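Local coordinates for protein transcriptional regulator (Actinomyces oris, PDB 5V8C) that probably acts as a LytR-Cps2A-Psr family phosphotransferase that mediates glycosylation of a cell wall-anchored surface protein in this Gram-positive bacterium, at residues A[99-108]-A[283-291]. Sequence-based numbering, arbitrary orientation.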
loop_
_atom_site.group_PDB
_atom_site.type_symbol
_atom_site.label_atom_id
_atom_site.label_comp_id
_atom_site.label_asym_id
_atom_site.label_seq_id
_atom_site.Cartn_x
_atom_site.Cartn_y
_atom_site.Cartn_z
ATOM N N ASN A 99 0.909 -8.030 13.758
ATOM C CA ASN A 99 1.082 -9.382 14.261
ATOM C C ASN A 99 0.766 -10.449 13.212
ATOM O O ASN A 99 1.543 -11.389 13.065
ATOM C CB ASN A 99 0.269 -9.587 15.536
ATOM C CG ASN A 99 0.792 -8.820 16.734
ATOM O OD1 ASN A 99 1.865 -8.212 16.709
ATOM N ND2 ASN A 99 0.031 -8.821 17.812
ATOM N N ALA A 100 -0.342 -10.285 12.459
ATOM C CA ALA A 100 -0.760 -11.211 11.403
ATOM C C ALA A 100 0.303 -11.374 10.312
ATOM O O ALA A 100 0.655 -12.503 9.978
ATOM C CB ALA A 100 -2.079 -10.762 10.791
ATOM N N LEU A 101 0.854 -10.256 9.799
ATOM C CA LEU A 101 1.903 -10.274 8.775
ATOM C C LEU A 101 3.141 -11.062 9.202
ATOM O O LEU A 101 3.743 -11.767 8.386
ATOM C CB LEU A 101 2.279 -8.854 8.355
ATOM C CG LEU A 101 1.245 -8.159 7.486
ATOM C CD1 LEU A 101 1.680 -6.776 7.153
ATOM C CD2 LEU A 101 0.960 -8.957 6.208
ATOM N N CYS A 102 3.478 -10.984 10.496
ATOM C CA CYS A 102 4.576 -11.727 11.094
ATOM C C CYS A 102 4.279 -13.240 11.155
ATOM O O CYS A 102 5.037 -14.037 10.601
ATOM C CB CYS A 102 4.894 -11.165 12.475
ATOM S SG CYS A 102 6.152 -12.100 13.378
ATOM N N THR A 103 3.197 -13.637 11.833
ATOM C CA THR A 103 2.874 -15.054 11.988
ATOM C C THR A 103 2.438 -15.733 10.673
ATOM O O THR A 103 2.517 -16.956 10.570
ATOM C CB THR A 103 1.845 -15.288 13.115
ATOM O OG1 THR A 103 0.536 -15.007 12.639
ATOM C CG2 THR A 103 2.124 -14.479 14.356
ATOM N N GLY A 104 1.984 -14.944 9.701
ATOM C CA GLY A 104 1.479 -15.450 8.430
ATOM C C GLY A 104 2.416 -15.349 7.244
ATOM O O GLY A 104 2.393 -16.213 6.365
ATOM N N LEU A 105 3.205 -14.280 7.166
ATOM C CA LEU A 105 4.107 -14.116 6.031
ATOM C C LEU A 105 5.560 -14.008 6.438
ATOM O O LEU A 105 6.442 -14.147 5.591
ATOM C CB LEU A 105 3.694 -12.917 5.161
ATOM C CG LEU A 105 2.382 -13.064 4.394
ATOM C CD1 LEU A 105 2.041 -11.787 3.659
ATOM C CD2 LEU A 105 2.413 -14.262 3.439
ATOM N N GLY A 106 5.793 -13.782 7.730
ATOM C CA GLY A 106 7.122 -13.626 8.300
ATOM C C GLY A 106 7.705 -12.252 8.076
ATOM O O GLY A 106 8.927 -12.108 8.012
ATOM N N ILE A 107 6.844 -11.226 7.940
ATOM C CA ILE A 107 7.358 -9.885 7.730
ATOM C C ILE A 107 7.420 -9.131 9.082
ATOM O O ILE A 107 6.384 -8.770 9.651
ATOM C CB ILE A 107 6.700 -9.081 6.545
ATOM C CG1 ILE A 107 5.683 -8.020 7.006
ATOM C CG2 ILE A 107 6.103 -9.974 5.456
ATOM C CD1 ILE A 107 6.288 -6.632 7.078
ATOM N N PRO A 108 8.644 -8.920 9.624
ATOM C CA PRO A 108 8.771 -8.178 10.887
ATOM C C PRO A 108 8.792 -6.666 10.637
ATOM O O PRO A 108 9.782 -6.117 10.146
ATOM C CB PRO A 108 10.092 -8.708 11.486
ATOM C CG PRO A 108 10.753 -9.526 10.381
ATOM C CD PRO A 108 9.973 -9.300 9.113
ATOM N N TYR A 283 12.065 -12.650 4.615
ATOM C CA TYR A 283 10.826 -12.858 5.361
ATOM C C TYR A 283 10.435 -14.327 5.361
ATOM O O TYR A 283 10.328 -14.933 4.292
ATOM C CB TYR A 283 9.669 -12.030 4.775
ATOM C CG TYR A 283 9.945 -10.551 4.609
ATOM C CD1 TYR A 283 10.467 -9.796 5.657
ATOM C CD2 TYR A 283 9.590 -9.884 3.444
ATOM C CE1 TYR A 283 10.674 -8.425 5.529
ATOM C CE2 TYR A 283 9.788 -8.514 3.305
ATOM C CZ TYR A 283 10.328 -7.786 4.351
ATOM O OH TYR A 283 10.533 -6.434 4.206
ATOM N N SER A 284 10.203 -14.894 6.555
ATOM C CA SER A 284 9.773 -16.279 6.724
ATOM C C SER A 284 9.001 -16.404 8.042
ATOM O O SER A 284 9.479 -15.893 9.060
ATOM C CB SER A 284 10.974 -17.222 6.710
ATOM O OG SER A 284 10.562 -18.579 6.746
ATOM N N PRO A 285 7.794 -17.029 8.054
ATOM C CA PRO A 285 7.033 -17.131 9.314
ATOM C C PRO A 285 7.802 -17.774 10.468
ATOM O O PRO A 285 7.711 -17.292 11.596
ATOM C CB PRO A 285 5.784 -17.937 8.926
ATOM C CG PRO A 285 6.122 -18.591 7.644
ATOM C CD PRO A 285 7.073 -17.677 6.942
ATOM N N LYS A 286 8.605 -18.818 10.169
ATOM C CA LYS A 286 9.409 -19.562 11.146
ATOM C C LYS A 286 10.384 -18.690 11.933
ATOM O O LYS A 286 10.680 -19.008 13.082
ATOM C CB LYS A 286 10.170 -20.707 10.461
ATOM N N THR A 287 10.861 -17.588 11.333
ATOM C CA THR A 287 11.847 -16.707 11.959
ATOM C C THR A 287 11.255 -15.383 12.509
ATOM O O THR A 287 12.015 -14.515 12.941
ATOM C CB THR A 287 13.018 -16.457 10.985
ATOM O OG1 THR A 287 12.544 -15.755 9.834
ATOM C CG2 THR A 287 13.723 -17.747 10.565
ATOM N N CYS A 288 9.920 -15.243 12.540
ATOM C CA CYS A 288 9.281 -14.019 13.033
ATOM C C CYS A 288 8.411 -14.286 14.269
ATOM O O CYS A 288 7.743 -15.313 14.330
ATOM C CB CYS A 288 8.488 -13.343 11.915
ATOM S SG CYS A 288 7.856 -11.696 12.335
ATOM N N ARG A 289 8.394 -13.350 15.239
ATOM C CA ARG A 289 7.615 -13.504 16.476
ATOM C C ARG A 289 7.008 -12.178 16.990
ATOM O O ARG A 289 7.743 -11.226 17.265
ATOM C CB ARG A 289 8.470 -14.173 17.568
ATOM C CG ARG A 289 7.754 -14.439 18.889
ATOM C CD ARG A 289 8.774 -14.568 20.006
ATOM N NE ARG A 289 8.179 -14.889 21.305
ATOM C CZ ARG A 289 7.830 -13.986 22.214
ATOM N NH1 ARG A 289 7.324 -14.369 23.378
ATOM N NH2 ARG A 289 7.978 -12.690 21.964
ATOM N N PRO A 290 5.670 -12.117 17.186
ATOM C CA PRO A 290 5.069 -10.894 17.746
ATOM C C PRO A 290 5.183 -10.824 19.280
ATOM O O PRO A 290 5.586 -11.807 19.897
ATOM C CB PRO A 290 3.612 -10.981 17.280
ATOM C CG PRO A 290 3.340 -12.440 17.123
ATOM C CD PRO A 290 4.648 -13.154 16.913
ATOM N N ALA A 291 4.839 -9.660 19.885
ATOM C CA ALA A 291 4.829 -9.390 21.333
ATOM C C ALA A 291 6.121 -9.782 22.072
ATOM O O ALA A 291 6.301 -9.460 23.252
ATOM C CB ALA A 291 3.619 -10.047 21.990
#
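Asn99 lies against the ring of Pro290, its OD1 3.3 Å from Pro290 CB while the same oxygen accepts a hydrogen bond from Gln95. One turn on, Cys102 is joined to Cys288 by a disulfide, SG to SG 2.0 Å with a chi3 of -125°; both sulfurs stand anti to their own backbone N (chi1 175° and -171°), which carries them across to each other. The Thr103 side chain crosses that of Pro290 at about a right angle, with its CG2 touching CG of the proline, as its OG1 turns back to Asn77 O and Ser78 O. After Leu105, whose carbonyl borders Pro285 CD, Gly106 turns with positive phi and fits so closely on Ser284 and Pro285 that a CB would clash; its O receives a weak bond from Ser284 N (3.4 Å). Ile107 then places CB over one face of the Tyr283 ring, 4.0 Å from the centroid, in a CH-pi contact, and Pro108 CD meets Tyr283 CD1 at 3.5 Å. A serine in place of Tyr283 would probably open a gap beside Ile107 and Pro108. The disulfide thus ties helix 94-105 to the C-terminal strand 288-289, which pairs with strand 13-14, while Tyr283 also packs on Leu278 of helix 272-280 and on Leu57 and Arg59 of strand 52-60.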